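Local coordinates for putative NADH-depentdent flavin oxidoreductase (Cupriavidus metallidurans, PDB 5OCS), which probably acts as an NAD(P)H-dependent, FMN-containing ene-reductase of the Old Yellow Enzyme family, at residues A59-G64 with M153-D158; G182-Q187 with M208-E213. One frame throughout, in Å; residues are numbered along the deposited sequence.

Contact 1: residues A59-G64 with M153-D158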
ATOM      1  N   ALA D  59      15.710   9.688  14.039  1.00  8.92           N
ATOM      2  CA  ALA D  59      16.452  10.264  15.161  1.00  9.77           C
ATOM      3  C   ALA D  59      17.871   9.727  15.217  1.00  9.76           C
ATOM      4  O   ALA D  59      18.104   8.512  15.124  1.00 10.20           O
ATOM      5  CB  ALA D  59      15.721   9.986  16.470  1.00  9.33           C
ATOM      6  N   VAL D  60      18.825  10.644  15.373  1.00 10.45           N
ATOM      7  CA  VAL D  60      20.217  10.299  15.560  1.00 10.26           C
ATOM      8  C   VAL D  60      20.557   9.839  16.997  1.00 10.53           C
ATOM      9  O   VAL D  60      21.652   9.327  17.222  1.00 10.90           O
ATOM     10  CB  VAL D  60      21.171  11.437  15.057  1.00 10.51           C
ATOM     11  CG1 VAL D  60      20.884  11.759  13.586  1.00 10.52           C
ATOM     12  CG2 VAL D  60      21.046  12.703  15.926  1.00 11.19           C
ATOM     13  N   SER D  61      19.632   9.998  17.929  1.00 10.79           N
ATOM     14  CA  SER D  61      19.825   9.579  19.321  1.00 10.78           C
ATOM     15  C   SER D  61      18.460   9.515  19.907  1.00 11.49           C
ATOM     16  O   SER D  61      17.536  10.145  19.401  1.00 10.58           O
ATOM     17  CB  SER D  61      20.690  10.609  20.077  1.00 10.86           C
ATOM     18  OG  SER D  61      20.085  11.894  20.132  1.00 11.00           O
ATOM     19  N   PRO D  62      18.313   8.796  21.008  1.00 12.04           N
ATOM     20  CA  PRO D  62      16.982   8.755  21.620  1.00 12.37           C
ATOM     21  C   PRO D  62      16.477  10.135  22.023  1.00 12.11           C
ATOM     22  O   PRO D  62      15.311  10.422  21.845  1.00 11.52           O
ATOM     23  CB  PRO D  62      17.204   7.938  22.908  1.00 12.99           C
ATOM     24  CG  PRO D  62      18.565   7.374  22.839  1.00 13.64           C
ATOM     25  CD  PRO D  62      19.298   7.911  21.656  1.00 12.81           C
ATOM     26  N   GLU D  63      17.355  10.957  22.597  1.00 11.98           N
ATOM     27  CA  GLU D  63      17.001  12.330  23.038  1.00 11.87           C
ATOM     28  C   GLU D  63      16.618  13.263  21.899  1.00 11.58           C
ATOM     29  O   GLU D  63      15.977  14.283  22.123  1.00 11.98           O
ATOM     30  CB  GLU D  63      18.113  12.977  23.937  1.00 12.26           C
ATOM     31  CG  GLU D  63      19.441  13.391  23.301  1.00 12.34           C
ATOM     32  CD  GLU D  63      20.484  12.282  23.241  1.00 12.67           C
ATOM     33  OE1 GLU D  63      20.119  11.094  23.327  1.00 14.78           O
ATOM     34  OE2 GLU D  63      21.670  12.588  23.092  1.00 15.03           O
ATOM     35  N   GLY D  64      17.030  12.922  20.680  1.00 11.86           N
ATOM     36  CA  GLY D  64      16.723  13.675  19.518  1.00 11.13           C
ATOM     37  C   GLY D  64      15.426  13.299  18.835  1.00 11.21           C
ATOM     38  O   GLY D  64      15.041  13.951  17.862  1.00 10.09           O
ATOM     39  N   MET D 153      27.370  19.412  21.789  1.00 14.71           N
ATOM     40  CA  MET D 153      27.420  19.646  20.364  1.00 15.09           C
ATOM     41  C   MET D 153      28.257  18.580  19.656  1.00 15.59           C
ATOM     42  O   MET D 153      27.911  18.176  18.558  1.00 14.72           O
ATOM     43  CB  MET D 153      27.912  21.055  20.042  1.00 16.60           C
ATOM     44  CG  MET D 153      26.846  22.058  20.429  1.00 17.43           C
ATOM     45  SD  MET D 153      27.308  23.774  20.276  1.00 19.68           S
ATOM     46  CE  MET D 153      27.515  24.051  18.572  1.00 17.28           C
ATOM     47  N   LYS D 154      29.382  18.166  20.274  1.00 15.79           N
ATOM     48  CA  LYS D 154      30.169  17.046  19.769  1.00 15.90           C
ATOM     49  C   LYS D 154      29.400  15.740  19.719  1.00 14.86           C
ATOM     50  O   LYS D 154      29.478  15.032  18.695  1.00 14.78           O
ATOM     51  CB  LYS D 154      31.454  16.864  20.583  1.00 17.83           C
ATOM     52  CG  LYS D 154      32.300  15.671  20.169  1.00 19.24           C
ATOM     53  CD  LYS D 154      33.624  15.708  20.944  1.00 22.10           C
ATOM     54  CE  LYS D 154      34.398  14.393  20.981  1.00 24.89           C
ATOM     55  NZ  LYS D 154      34.455  13.792  19.640  1.00 26.50           N
ATOM     56  N   LYS D 155      28.662  15.414  20.780  1.00 14.15           N
ATOM     57  CA  LYS D 155      27.796  14.232  20.761  1.00 14.14           C
ATOM     58  C   LYS D 155      26.852  14.284  19.563  1.00 13.42           C
ATOM     59  O   LYS D 155      26.759  13.328  18.792  1.00 12.67           O
ATOM     60  CB  LYS D 155      26.983  14.075  22.042  1.00 15.50           C
ATOM     61  CG  LYS D 155      26.304  12.730  22.174  1.00 16.52           C
ATOM     62  CD  LYS D 155      25.346  12.617  23.336  1.00 16.57           C
ATOM     63  CE  LYS D 155      24.713  11.249  23.386  1.00 17.85           C
ATOM     64  NZ  LYS D 155      23.761  11.040  22.256  1.00 18.17           N
ATOM     65  N   ILE D 156      26.193  15.411  19.360  1.00 12.13           N
ATOM     66  CA  ILE D 156      25.275  15.520  18.211  1.00 12.64           C
ATOM     67  C   ILE D 156      25.977  15.321  16.864  1.00 13.09           C
ATOM     68  O   ILE D 156      25.467  14.531  16.040  1.00 13.11           O
ATOM     69  CB  ILE D 156      24.469  16.831  18.259  1.00 12.22           C
ATOM     70  CG1 ILE D 156      23.509  16.758  19.451  1.00 12.43           C
ATOM     71  CG2 ILE D 156      23.699  17.043  16.956  1.00 12.60           C
ATOM     72  CD1 ILE D 156      23.117  18.135  19.962  1.00 12.71           C
ATOM     73  N   ARG D 157      27.117  16.001  16.628  1.00 13.13           N
ATOM     74  CA  ARG D 157      27.884  15.788  15.409  1.00 15.65           C
ATOM     75  C   ARG D 157      28.177  14.298  15.237  1.00 14.38           C
ATOM     76  O   ARG D 157      27.911  13.728  14.167  1.00 13.13           O
ATOM     77  CB  ARG D 157      29.230  16.537  15.357  1.00 18.20           C
ATOM     78  CG  ARG D 157      29.169  18.052  15.486  1.00 22.90           C
ATOM     79  CD  ARG D 157      30.522  18.736  15.222  1.00 25.12           C
ATOM     80  NE  ARG D 157      30.452  20.135  15.670  1.00 26.54           N
ATOM     81  CZ  ARG D 157      30.683  20.560  16.915  1.00 28.12           C
ATOM     82  NH1 ARG D 157      31.084  19.704  17.850  1.00 27.71           N
ATOM     83  NH2 ARG D 157      30.541  21.874  17.219  1.00 26.54           N
ATOM     84  N   ASP D 158      28.712  13.679  16.291  1.00 14.31           N
ATOM     85  CA  ASP D 158      29.138  12.303  16.183  1.00 14.75           C
ATOM     86  C   ASP D 158      27.940  11.374  15.973  1.00 13.45           C
ATOM     87  O   ASP D 158      28.090  10.361  15.311  1.00 12.53           O
ATOM     88  CB  ASP D 158      29.915  11.867  17.404  1.00 16.37           C
ATOM     89  CG  ASP D 158      31.259  12.543  17.511  1.00 16.57           C
ATOM     90  OD1 ASP D 158      31.793  13.108  16.509  1.00 18.51           O
ATOM     91  OD2 ASP D 158      31.747  12.526  18.629  1.00 17.11           O
TER
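Lys155 reaches from helix 150-169 to Glu63 in the loop after strand 52-59, and the two charged ends close the contact with a salt bridge of 2.7 Å between Lys155 NZ and Glu63 OE2. The side chains approach from opposite directions. The carboxylate offers the syn lone pair of OE2, whereas Glu63 OE1 stays 3.8 Å from Lys155 NZ, a one-oxygen grip rather than a forked one. Lys155 runs extended from its backbone until the last bond, where a turn (chi4 -70°) swings NZ onto the acid; CE trails close behind, 3.3 Å from Glu63 OE2. Glu63 starts with CG wedged between its own backbone N and carbonyl carbon (chi1 71°) and then bends at chi2, which brings the carboxylate round to face the helix. Ser61 touches the ammonium through its CB, 3.8 Å from Lys155 NZ. The loop is folded tightly here: Gly64 N bonds to Ser61 O at 3.1 Å and, more weakly, to Ser61 OG. Lys155 NZ also pairs with Asp159, one helical turn further on, so the ammonium is shared between two carboxylates and its positive charge is probably well compensated. While this polar pair lies toward solvent, Val60 is buried in the loop and packs on Phe160 and Ala163 of the same helix. In barrel terms, the loop leaving the second strand of the TIM barrel is tied to the opening turns of helix 150-169, which follows the third strand in the chain.

Contact 2: residues G182-Q187 with M208-E213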
ATOM      1  N   GLY D 182      11.566  23.898  12.695  1.00 11.14           N
ATOM      2  CA  GLY D 182      11.899  24.326  14.037  1.00 12.03           C
ATOM      3  C   GLY D 182      12.599  23.282  14.882  1.00 12.11           C
ATOM      4  O   GLY D 182      12.598  23.414  16.113  1.00 12.29           O
ATOM      5  N   TYR D 183      13.211  22.258  14.240  1.00 10.72           N
ATOM      6  CA  TYR D 183      13.990  21.262  14.944  1.00 10.62           C
ATOM      7  C   TYR D 183      15.416  21.766  15.234  1.00 10.81           C
ATOM      8  O   TYR D 183      15.722  22.962  15.062  1.00 10.02           O
ATOM      9  CB  TYR D 183      13.936  19.900  14.216  1.00 10.53           C
ATOM     10  CG  TYR D 183      12.538  19.311  14.205  1.00 10.95           C
ATOM     11  CD1 TYR D 183      11.757  19.254  15.385  1.00 10.48           C
ATOM     12  CD2 TYR D 183      11.982  18.820  13.040  1.00 11.04           C
ATOM     13  CE1 TYR D 183      10.474  18.728  15.386  1.00 11.16           C
ATOM     14  CE2 TYR D 183      10.717  18.246  13.033  1.00 11.05           C
ATOM     15  CZ  TYR D 183       9.953  18.214  14.201  1.00 11.36           C
ATOM     16  OH  TYR D 183       8.684  17.667  14.196  1.00 10.91           O
ATOM     17  N   LEU D 184      16.303  20.885  15.676  1.00  9.92           N
ATOM     18  CA  LEU D 184      17.539  21.359  16.290  1.00 10.77           C
ATOM     19  C   LEU D 184      18.355  22.320  15.424  1.00 10.83           C
ATOM     20  O   LEU D 184      18.808  23.413  15.878  1.00 11.18           O
ATOM     21  CB  LEU D 184      18.414  20.175  16.715  1.00 10.79           C
ATOM     22  CG  LEU D 184      19.737  20.607  17.329  1.00 11.28           C
ATOM     23  CD1 LEU D 184      19.483  21.192  18.693  1.00 11.47           C
ATOM     24  CD2 LEU D 184      20.811  19.509  17.301  1.00 11.58           C
ATOM     25  N   LEU D 185      18.600  21.911  14.183  1.00 10.40           N
ATOM     26  CA  LEU D 185      19.392  22.739  13.293  1.00 10.62           C
ATOM     27  C   LEU D 185      18.742  24.094  13.010  1.00 10.85           C
ATOM     28  O   LEU D 185      19.408  25.133  13.045  1.00  9.73           O
ATOM     29  CB  LEU D 185      19.766  22.002  12.047  1.00 10.83           C
ATOM     30  CG  LEU D 185      21.057  21.234  12.147  1.00 12.45           C
ATOM     31  CD1 LEU D 185      21.248  20.402  13.398  1.00 13.14           C
ATOM     32  CD2 LEU D 185      21.276  20.386  10.911  1.00 12.87           C
ATOM     33  N   HIS D 186      17.427  24.087  12.818  1.00 10.84           N
ATOM     34  CA  HIS D 186      16.676  25.324  12.597  1.00 10.84           C
ATOM     35  C   HIS D 186      16.775  26.253  13.863  1.00 11.21           C
ATOM     36  O   HIS D 186      16.868  27.482  13.736  1.00 11.03           O
ATOM     37  CB  HIS D 186      15.238  24.959  12.257  1.00 11.51           C
ATOM     38  CG  HIS D 186      14.402  26.096  11.756  1.00 13.23           C
ATOM     39  ND1 HIS D 186      13.161  25.892  11.186  1.00 14.56           N
ATOM     40  CD2 HIS D 186      14.602  27.433  11.731  1.00 14.93           C
ATOM     41  CE1 HIS D 186      12.630  27.049  10.839  1.00 15.76           C
ATOM     42  NE2 HIS D 186      13.485  28.004  11.164  1.00 15.83           N
ATOM     43  N   GLN D 187      16.776  25.642  15.052  1.00 10.50           N
ATOM     44  CA  GLN D 187      16.923  26.366  16.305  1.00 10.88           C
ATOM     45  C   GLN D 187      18.245  27.123  16.314  1.00 11.29           C
ATOM     46  O   GLN D 187      18.277  28.234  16.804  1.00 11.45           O
ATOM     47  CB  GLN D 187      16.850  25.451  17.520  1.00 10.51           C
ATOM     48  CG  GLN D 187      15.459  24.885  17.726  1.00 10.67           C
ATOM     49  CD  GLN D 187      15.414  23.582  18.505  1.00 11.31           C
ATOM     50  OE1 GLN D 187      16.195  23.383  19.438  1.00 11.48           O
ATOM     51  NE2 GLN D 187      14.439  22.705  18.170  1.00 11.10           N
ATOM     52  N   MET D 208      24.759  29.747  11.208  1.00 14.22           N
ATOM     53  CA  MET D 208      24.847  28.655  10.225  1.00 14.59           C
ATOM     54  C   MET D 208      25.964  27.683  10.562  1.00 14.96           C
ATOM     55  O   MET D 208      26.026  26.608   9.968  1.00 14.21           O
ATOM     56  CB  MET D 208      25.102  29.228   8.840  1.00 15.52           C
ATOM     57  CG  MET D 208      23.985  30.080   8.291  1.00 15.39           C
ATOM     58  SD  MET D 208      24.152  30.543   6.566  1.00 18.00           S
ATOM     59  CE  MET D 208      25.719  31.433   6.600  1.00 16.90           C
ATOM     60  N   ARG D 209      26.873  28.077  11.450  1.00 14.54           N
ATOM     61  CA  ARG D 209      28.083  27.329  11.722  1.00 15.27           C
ATOM     62  C   ARG D 209      27.811  25.884  12.152  1.00 14.33           C
ATOM     63  O   ARG D 209      28.386  24.983  11.580  1.00 13.53           O
ATOM     64  CB  ARG D 209      28.942  28.021  12.805  1.00 16.76           C
ATOM     65  CG  ARG D 209      30.374  27.463  12.966  1.00 17.48           C
ATOM     66  CD  ARG D 209      31.205  28.242  13.999  1.00 19.07           C
ATOM     67  NE  ARG D 209      31.125  29.691  13.777  1.00 20.30           N
ATOM     68  CZ  ARG D 209      31.705  30.335  12.760  1.00 23.73           C
ATOM     69  NH1 ARG D 209      32.450  29.688  11.869  1.00 26.00           N
ATOM     70  NH2 ARG D 209      31.530  31.645  12.607  1.00 22.70           N
ATOM     71  N   PHE D 210      26.969  25.667  13.163  1.00 13.23           N
ATOM     72  CA  PHE D 210      26.740  24.299  13.636  1.00 13.22           C
ATOM     73  C   PHE D 210      25.953  23.456  12.625  1.00 12.73           C
ATOM     74  O   PHE D 210      26.381  22.309  12.333  1.00 11.94           O
ATOM     75  CB  PHE D 210      26.082  24.289  15.004  1.00 12.98           C
ATOM     76  CG  PHE D 210      25.868  22.901  15.583  1.00 14.00           C
ATOM     77  CD1 PHE D 210      26.951  22.032  15.792  1.00 14.50           C
ATOM     78  CD2 PHE D 210      24.591  22.429  15.846  1.00 13.72           C
ATOM     79  CE1 PHE D 210      26.766  20.766  16.332  1.00 14.43           C
ATOM     80  CE2 PHE D 210      24.395  21.149  16.402  1.00 15.54           C
ATOM     81  CZ  PHE D 210      25.486  20.320  16.641  1.00 15.06           C
ATOM     82  N   PRO D 211      24.842  23.994  12.050  1.00 12.19           N
ATOM     83  CA  PRO D 211      24.204  23.244  10.958  1.00 12.09           C
ATOM     84  C   PRO D 211      25.180  22.839   9.818  1.00 12.87           C
ATOM     85  O   PRO D 211      25.127  21.703   9.311  1.00 12.50           O
ATOM     86  CB  PRO D 211      23.146  24.221  10.430  1.00 12.64           C
ATOM     87  CG  PRO D 211      22.736  24.934  11.686  1.00 12.37           C
ATOM     88  CD  PRO D 211      23.987  25.120  12.483  1.00 12.98           C
ATOM     89  N   LEU D 212      26.077  23.762   9.440  1.00 13.37           N
ATOM     90  CA  LEU D 212      27.074  23.443   8.421  1.00 13.72           C
ATOM     91  C   LEU D 212      28.131  22.457   8.917  1.00 14.48           C
ATOM     92  O   LEU D 212      28.589  21.633   8.107  1.00 15.18           O
ATOM     93  CB  LEU D 212      27.679  24.715   7.815  1.00 14.22           C
ATOM     94  CG  LEU D 212      26.664  25.494   6.979  1.00 13.95           C
ATOM     95  CD1 LEU D 212      27.215  26.862   6.609  1.00 14.85           C
ATOM     96  CD2 LEU D 212      26.223  24.765   5.740  1.00 14.54           C
ATOM     97  N   GLU D 213      28.501  22.497  10.198  1.00 13.79           N
ATOM     98  CA  GLU D 213      29.397  21.453  10.786  1.00 14.39           C
ATOM     99  C   GLU D 213      28.763  20.070  10.676  1.00 14.20           C
ATOM    100  O   GLU D 213      29.418  19.076  10.334  1.00 13.93           O
ATOM    101  CB  GLU D 213      29.743  21.714  12.239  1.00 15.57           C
ATOM    102  CG  GLU D 213      30.714  22.890  12.394  1.00 16.82           C
ATOM    103  CD  GLU D 213      30.929  23.294  13.808  1.00 18.08           C
ATOM    104  OE1 GLU D 213      30.285  22.698  14.703  1.00 20.19           O
ATOM    105  OE2 GLU D 213      31.760  24.212  14.035  1.00 20.63           O
TER
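Gln187 NE2, on the short helix whose Leu184 and Leu185 meet Phe210 and Pro211, is gripped by two carbonyl oxygens, Gly182 O and Ala104 O. The bond from Gln187 NE2 to Gly182 O measures 2.9 Å and is nearly straight at 174°; the acceptor lies in the plane of the amide. With Gln187 OE1 bonded to Arg106 N as well, both ends of this buried carboxamide are held and its rotation is fixed. Across the interface the contact is apolar. Leu184 directs CD2 at the edge of the Phe210 ring, near its plane, with Leu184 CD2 and Phe210 CE2 4.0 Å apart; a CG anti to the backbone N in Phe210 (chi1 -178°) carries the ring over to meet it. Leu185 and Pro211 run alongside one another in opposite senses, Leu185 CG lying 4.0 Å from Pro211 CB. The backbones come close here, 5.4 Å between the CA atoms of Leu185 and Pro211. Having no N-H, Pro211 interrupts the bonding of helix 204-221 and leaves a kink; its CG lies 3.6 Å from Leu185 O. Ile156 adds to the packing on Leu184, and Phe188 meets Phe210 ring to ring. Chemically, the junction of the helix after the fourth barrel strand with helix 204-221 rests on dispersion forces and shape, while polar bonds fix the far side of the short helix to the loop after strand 96-102.

The centres of contacts 1 and 2 lie about 12 Å apart, and helix 150-169 joins them, presenting Lys155 to the loop of contact 1 and other residues to helix 204-221 of contact 2. Arg157 NH2 and Glu213 OE1 form a salt bridge of 2.7 Å, with Glu213 OE2 taken by Tyr200. Helix 150-169 also packs on Phe210: Met153 CE lies 3.5 Å from Phe210 CD1 and Ile156 CG2 3.7 Å from Phe210 CZ. Contact 1 lies away from the FMN site. Contact 2 is nearer, the side chain of Leu185 being about 9 Å from that of Arg231 and about 10 Å from that of Gln100, both FMN-binding residues.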